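Local coordinates for protein Phthiocerol/phenolphthiocerol synthesis polyketide synthase type I PpsC (Mycobacterium tuberculosis, PDB 5NJI) that probably dehydrates beta-hydroxyacyl intermediates on the way to phthiocerol lipids, through this dehydratase domain of a modular type I polyketide synthase, at residues A[174-179]-A[192-197]; A[204-209]-A[279-284]. The protein carries 1 engineered substitution. All blocks are in the same frame, centred on the assembly; numbering follows the deposited sequence.

The two contacts lie side by side, their centres 11 Å apart, and are joined where strand 194-200 of contact 1 pairs antiparallel with strand 205-209 of contact 2. Gln208 links them, its N lying 2.8 Å from Gly196 O and its O 2.9 Å from Val195 N, both probable hydrogen bonds. Contact 1 sets a helix against the sheet, and contact 2 extends the same sheet by a further strand. Both lie near the bound dodecenoyl-CoA, the side chain of Leu176 about 6 Å and that of Ala205 about 9 Å from it. Leu197 of contact 1 also touches Ala207 of contact 2.

Contact 1 of 2, residues A[174-179]-A[192-197]; sequences DDLYQR and QGIVGL
Close to the bound acyl-CoA, Tyr177 and Leu176 set one side of helix 173-182 against the loop residues Gln192 and Gly193 and the strand that follows, a helix-on-sheet contact within the double hotdog fold of polyketide synthase dehydratases. The Tyr177 hydroxyl is its polar centre. Ile194 N donates to Tyr177 OH over 3.0 Å in a nearly straight bond (165°), and the same oxygen is hydrogen-bonded to Gln234 OE1, so two partners hold this buried group. Gly193 N also lies 3.2 Å from Tyr177 OH, but its angle is too poor for a bond. With CG of Tyr177 anti to the carbonyl carbon (chi1 -72°), the ring reaches across to this loop, where Gln192 lies over one face: Gln192 CG sits 4.2 Å from the ring centroid, nearly on the normal, as a CH-pi contact. Past CG the Gln192 chain is extended, and its NE2 reaches His187 O. Ile194 O meets the Tyr177 ring at the edge, in its plane, 3.9 Å from CE2. Apolar packing continues one residue back on the helix. Leu176, its CG anti to the backbone N (chi1 172°), crosses Ile194 at about a right angle, and the methyls Leu176 CD2 and Ile194 CD1 are pressed to 3.5 Å, tighter than usual van der Waals contact. Leu197 CD2 packs at 3.9 Å against Leu176 CB. Between Ile194 and Leu197 the strand carries a classic beta bulge, Val195 and Gly196 both facing Gln208 of strand 205-209. Helix 226-234 covers Ile194 through Ile231 and Gln234, while Arg179 of helix 173-182 packs on Thr243 and Ala246 of helix 240-246 and its NH2 bonds Gly237 O.

Contact 2 of 2, residues A[204-209]-A[279-284]; sequences VARAQV and GVRAVG
Two arginine ends almost meet: Arg206 NH2 and Arg281 NH2 stand only 3.1 Å apart, two donors with no bond between them, their guanidinium planes turned 36° against each other. Each has other partners that probably temper the repulsion. Arg206 NH2 forms a salt bridge with Glu168 OE2, while Arg281 NH2 donates to a water that in turn bonds Arg206 O. The neighbouring nitrogen, Arg281 NH1, gives a hydrogen bond to Gln208 OE1 that is modelled very short, at 2.6 Å, so its exact length is doubtful. Bends at chi2 and chi3 (-70° and -57°) fold Arg281 back over its partner strand, and Ala207 O lies 3.7 Å from the guanidinium plane, over its centre. The backbones that carry these side chains pair antiparallel within the hotdog sheet. Ala205 with Gly284 and Ala207 with Ala282 are hydrogen-bonded pairs, each exchanging two backbone bonds; Arg206-Val283 and Gln208-Arg281 are the non-hydrogen-bonded pairs between and beyond them. Val209 N donates to Val280 O over 2.9 Å, approaching from well above the carbonyl plane. Val280 and Arg281 both face Thr300 of strand 292-300, a classic beta bulge. At the start of segment 204-209, Val204 CG1 presses to 3.5 Å from Val283 CG1. The face opposite the arginines is small and apolar: Ala205, Ala207 and Ala282 lie along it, Val209 CG1 touches Ala282 CB at 4.2 Å, and Val209 also packs on Met228 and Ile231 of helix 226-234.

Contact 1 of 2, residues A[174-179]-A[192-197]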
loop_
_atom_site.group_PDB
_atom_site.type_symbol
_atom_site.label_atom_id
_atom_site.label_comp_id
_atom_site.label_asym_id
_atom_site.label_seq_id
_atom_site.Cartn_x
_atom_site.Cartn_y
_atom_site.Cartn_z
ATOM N N ASP A 174 12.868 3.780 -16.385
ATOM C CA ASP A 174 13.605 2.520 -16.457
ATOM C C ASP A 174 14.742 2.480 -15.446
ATOM O O ASP A 174 15.060 1.409 -14.911
ATOM C CB ASP A 174 14.161 2.298 -17.866
ATOM C CG ASP A 174 13.077 2.240 -18.925
ATOM O OD1 ASP A 174 11.908 1.990 -18.571
ATOM O OD2 ASP A 174 13.398 2.434 -20.117
ATOM N N ASP A 175 15.365 3.629 -15.175
ATOM C CA ASP A 175 16.448 3.682 -14.202
ATOM C C ASP A 175 15.936 3.438 -12.791
ATOM O O ASP A 175 16.641 2.839 -11.973
ATOM C CB ASP A 175 17.161 5.035 -14.253
ATOM C CG ASP A 175 18.077 5.181 -15.458
ATOM O OD1 ASP A 175 18.353 4.166 -16.131
ATOM O OD2 ASP A 175 18.519 6.320 -15.727
ATOM N N LEU A 176 14.736 3.939 -12.469
ATOM C CA LEU A 176 14.158 3.664 -11.154
ATOM C C LEU A 176 13.907 2.172 -10.971
ATOM O O LEU A 176 14.302 1.582 -9.961
ATOM C CB LEU A 176 12.867 4.465 -10.958
ATOM C CG LEU A 176 12.059 4.128 -9.695
ATOM C CD1 LEU A 176 12.802 4.473 -8.408
ATOM C CD2 LEU A 176 10.690 4.802 -9.720
ATOM N N TYR A 177 13.259 1.532 -11.936
ATOM C CA TYR A 177 12.990 0.109 -11.789
ATOM C C TYR A 177 14.280 -0.703 -11.760
ATOM O O TYR A 177 14.378 -1.667 -11.004
ATOM C CB TYR A 177 12.036 -0.349 -12.891
ATOM C CG TYR A 177 10.633 0.192 -12.649
ATOM C CD1 TYR A 177 9.909 -0.204 -11.521
ATOM C CD2 TYR A 177 10.042 1.106 -13.518
ATOM C CE1 TYR A 177 8.648 0.294 -11.270
ATOM C CE2 TYR A 177 8.772 1.607 -13.275
ATOM C CZ TYR A 177 8.089 1.212 -12.135
ATOM O OH TYR A 177 6.831 1.714 -11.904
ATOM N N GLN A 178 15.297 -0.299 -12.525
ATOM C CA GLN A 178 16.590 -0.980 -12.446
ATOM C C GLN A 178 17.192 -0.862 -11.050
ATOM O O GLN A 178 17.715 -1.841 -10.507
ATOM C CB GLN A 178 17.558 -0.405 -13.480
ATOM C CG GLN A 178 17.426 -1.009 -14.859
ATOM C CD GLN A 178 18.571 -0.621 -15.766
ATOM O OE1 GLN A 178 19.647 -1.220 -15.717
ATOM N NE2 GLN A 178 18.351 0.393 -16.595
ATOM N N ARG A 179 17.159 0.340 -10.461
ATOM C CA ARG A 179 17.683 0.520 -9.108
ATOM C C ARG A 179 16.944 -0.377 -8.123
ATOM O O ARG A 179 17.563 -1.051 -7.290
ATOM C CB ARG A 179 17.581 1.985 -8.677
ATOM C CG ARG A 179 18.801 2.829 -9.042
ATOM C CD ARG A 179 18.881 4.115 -8.218
ATOM N NE ARG A 179 17.612 4.827 -8.152
ATOM C CZ ARG A 179 17.134 5.613 -9.111
ATOM N NH1 ARG A 179 17.820 5.801 -10.233
ATOM N NH2 ARG A 179 15.962 6.216 -8.947
ATOM N N GLN A 192 4.419 -1.801 -12.812
ATOM C CA GLN A 192 5.290 -0.839 -13.487
ATOM C C GLN A 192 4.456 0.325 -14.018
ATOM O O GLN A 192 4.297 0.543 -15.226
ATOM C CB GLN A 192 6.075 -1.535 -14.591
ATOM C CG GLN A 192 7.164 -2.479 -14.057
ATOM C CD GLN A 192 7.774 -3.347 -15.146
ATOM O OE1 GLN A 192 7.707 -3.003 -16.322
ATOM N NE2 GLN A 192 8.351 -4.491 -14.761
ATOM N N GLY A 193 3.935 1.095 -13.071
ATOM C CA GLY A 193 3.044 2.196 -13.363
ATOM C C GLY A 193 3.666 3.571 -13.425
ATOM O O GLY A 193 2.968 4.519 -13.768
ATOM N N ILE A 194 4.945 3.720 -13.126
ATOM C CA ILE A 194 5.588 5.019 -13.276
ATOM C C ILE A 194 6.004 5.172 -14.735
ATOM O O ILE A 194 6.821 4.400 -15.244
ATOM C CB ILE A 194 6.774 5.157 -12.316
ATOM C CG1 ILE A 194 6.225 5.276 -10.885
ATOM C CG2 ILE A 194 7.594 6.379 -12.657
ATOM C CD1 ILE A 194 7.247 5.408 -9.817
ATOM N N VAL A 195 5.431 6.161 -15.414
ATOM C CA VAL A 195 5.689 6.358 -16.837
ATOM C C VAL A 195 6.343 7.692 -17.131
ATOM O O VAL A 195 6.778 7.910 -18.271
ATOM C CB VAL A 195 4.409 6.184 -17.685
ATOM C CG1 VAL A 195 3.946 4.768 -17.572
ATOM C CG2 VAL A 195 3.311 7.143 -17.263
ATOM N N GLY A 196 6.445 8.567 -16.152
ATOM C CA GLY A 196 7.262 9.761 -16.271
ATOM C C GLY A 196 7.755 10.127 -14.895
ATOM O O GLY A 196 7.090 9.857 -13.894
ATOM N N LEU A 197 8.929 10.744 -14.840
ATOM C CA LEU A 197 9.589 10.912 -13.562
ATOM C C LEU A 197 10.474 12.145 -13.610
ATOM O O LEU A 197 11.085 12.427 -14.642
ATOM C CB LEU A 197 10.386 9.642 -13.236
ATOM C CG LEU A 197 10.965 9.432 -11.847
ATOM C CD1 LEU A 197 9.877 9.514 -10.777
ATOM C CD2 LEU A 197 11.642 8.084 -11.810
#

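Contact 2 of 2, residues A[204-209]-A[279-284]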
loop_
_atom_site.group_PDB
_atom_site.type_symbol
_atom_site.label_atom_id
_atom_site.label_comp_id
_atom_site.label_asym_id
_atom_site.label_seq_id
_atom_site.Cartn_x
_atom_site.Cartn_y
_atom_site.Cartn_z
ATOM N N VAL A 204 12.486 16.378 -4.094
ATOM C CA VAL A 204 11.152 15.793 -4.112
ATOM C C VAL A 204 10.928 15.122 -5.460
ATOM O O VAL A 204 11.288 15.661 -6.512
ATOM C CB VAL A 204 10.094 16.875 -3.833
ATOM C CG1 VAL A 204 8.682 16.299 -3.837
ATOM C CG2 VAL A 204 10.384 17.571 -2.509
ATOM N N ALA A 205 10.343 13.924 -5.436
ATOM C CA ALA A 205 10.084 13.180 -6.657
ATOM C C ALA A 205 8.671 13.443 -7.140
ATOM O O ALA A 205 7.726 13.485 -6.348
ATOM C CB ALA A 205 10.278 11.675 -6.438
ATOM N N ARG A 206 8.531 13.606 -8.455
ATOM C CA ARG A 206 7.252 13.849 -9.093
ATOM C C ARG A 206 7.126 12.864 -10.247
ATOM O O ARG A 206 7.995 12.815 -11.126
ATOM C CB ARG A 206 7.148 15.303 -9.571
ATOM C CG ARG A 206 7.586 16.306 -8.506
ATOM C CD ARG A 206 7.353 17.752 -8.917
ATOM N NE ARG A 206 5.950 18.138 -8.787
ATOM C CZ ARG A 206 5.081 18.228 -9.792
ATOM N NH1 ARG A 206 3.829 18.587 -9.543
ATOM N NH2 ARG A 206 5.449 17.974 -11.041
ATOM N N ALA A 207 6.074 12.055 -10.221
ATOM C CA ALA A 207 5.879 11.003 -11.202
ATOM C C ALA A 207 4.526 11.133 -11.890
ATOM O O ALA A 207 3.512 11.441 -11.260
ATOM C CB ALA A 207 5.980 9.619 -10.554
ATOM N N GLN A 208 4.514 10.845 -13.181
ATOM C CA GLN A 208 3.290 10.560 -13.898
ATOM C C GLN A 208 3.029 9.069 -13.774
ATOM O O GLN A 208 3.928 8.276 -14.050
ATOM C CB GLN A 208 3.432 10.952 -15.373
ATOM C CG GLN A 208 2.153 10.881 -16.195
ATOM C CD GLN A 208 1.288 12.115 -16.036
ATOM O OE1 GLN A 208 1.780 13.193 -15.714
ATOM N NE2 GLN A 208 -0.009 11.960 -16.260
ATOM N N VAL A 209 1.811 8.692 -13.375
ATOM C CA VAL A 209 1.500 7.302 -13.066
ATOM C C VAL A 209 0.279 6.831 -13.837
ATOM O O VAL A 209 -0.578 7.609 -14.251
ATOM C CB VAL A 209 1.309 7.070 -11.550
ATOM C CG1 VAL A 209 2.597 7.429 -10.814
ATOM C CG2 VAL A 209 0.107 7.814 -10.991
ATOM N N GLY A 279 -5.772 8.144 -10.262
ATOM C CA GLY A 279 -4.597 8.953 -10.027
ATOM C C GLY A 279 -3.687 8.980 -11.236
ATOM O O GLY A 279 -3.442 7.959 -11.878
ATOM N N VAL A 280 -3.152 10.168 -11.524
ATOM C CA VAL A 280 -2.228 10.362 -12.636
ATOM C C VAL A 280 -0.921 11.013 -12.219
ATOM O O VAL A 280 0.054 10.964 -12.989
ATOM C CB VAL A 280 -2.881 11.182 -13.775
ATOM C CG1 VAL A 280 -4.089 10.464 -14.304
ATOM C CG2 VAL A 280 -3.272 12.554 -13.305
ATOM N N ARG A 281 -0.834 11.620 -11.036
ATOM C CA ARG A 281 0.382 12.272 -10.583
ATOM C C ARG A 281 0.636 11.883 -9.138
ATOM O O ARG A 281 -0.283 11.927 -8.311
ATOM C CB ARG A 281 0.287 13.806 -10.672
ATOM C CG ARG A 281 0.015 14.369 -12.067
ATOM C CD ARG A 281 1.195 14.213 -13.014
ATOM N NE ARG A 281 2.412 14.830 -12.494
ATOM C CZ ARG A 281 3.604 14.749 -13.077
ATOM N NH1 ARG A 281 3.752 14.073 -14.210
ATOM N NH2 ARG A 281 4.653 15.344 -12.528
ATOM N N ALA A 282 1.876 11.496 -8.840
ATOM C CA ALA A 282 2.296 11.217 -7.480
ATOM C C ALA A 282 3.499 12.077 -7.140
ATOM O O ALA A 282 4.408 12.244 -7.963
ATOM C CB ALA A 282 2.634 9.732 -7.307
ATOM N N VAL A 283 3.495 12.638 -5.932
ATOM C CA VAL A 283 4.593 13.450 -5.428
ATOM C C VAL A 283 5.049 12.829 -4.109
ATOM O O VAL A 283 4.227 12.586 -3.218
ATOM C CB VAL A 283 4.176 14.918 -5.247
ATOM C CG1 VAL A 283 5.357 15.749 -4.779
ATOM C CG2 VAL A 283 3.605 15.460 -6.544
ATOM N N GLY A 284 6.334 12.526 -4.011
ATOM C CA GLY A 284 6.876 11.859 -2.838
ATOM C C GLY A 284 8.107 12.564 -2.311
ATOM O O GLY A 284 8.952 13.024 -3.080
HETATM O O HOH W 1 7.134 14.004 -13.480
#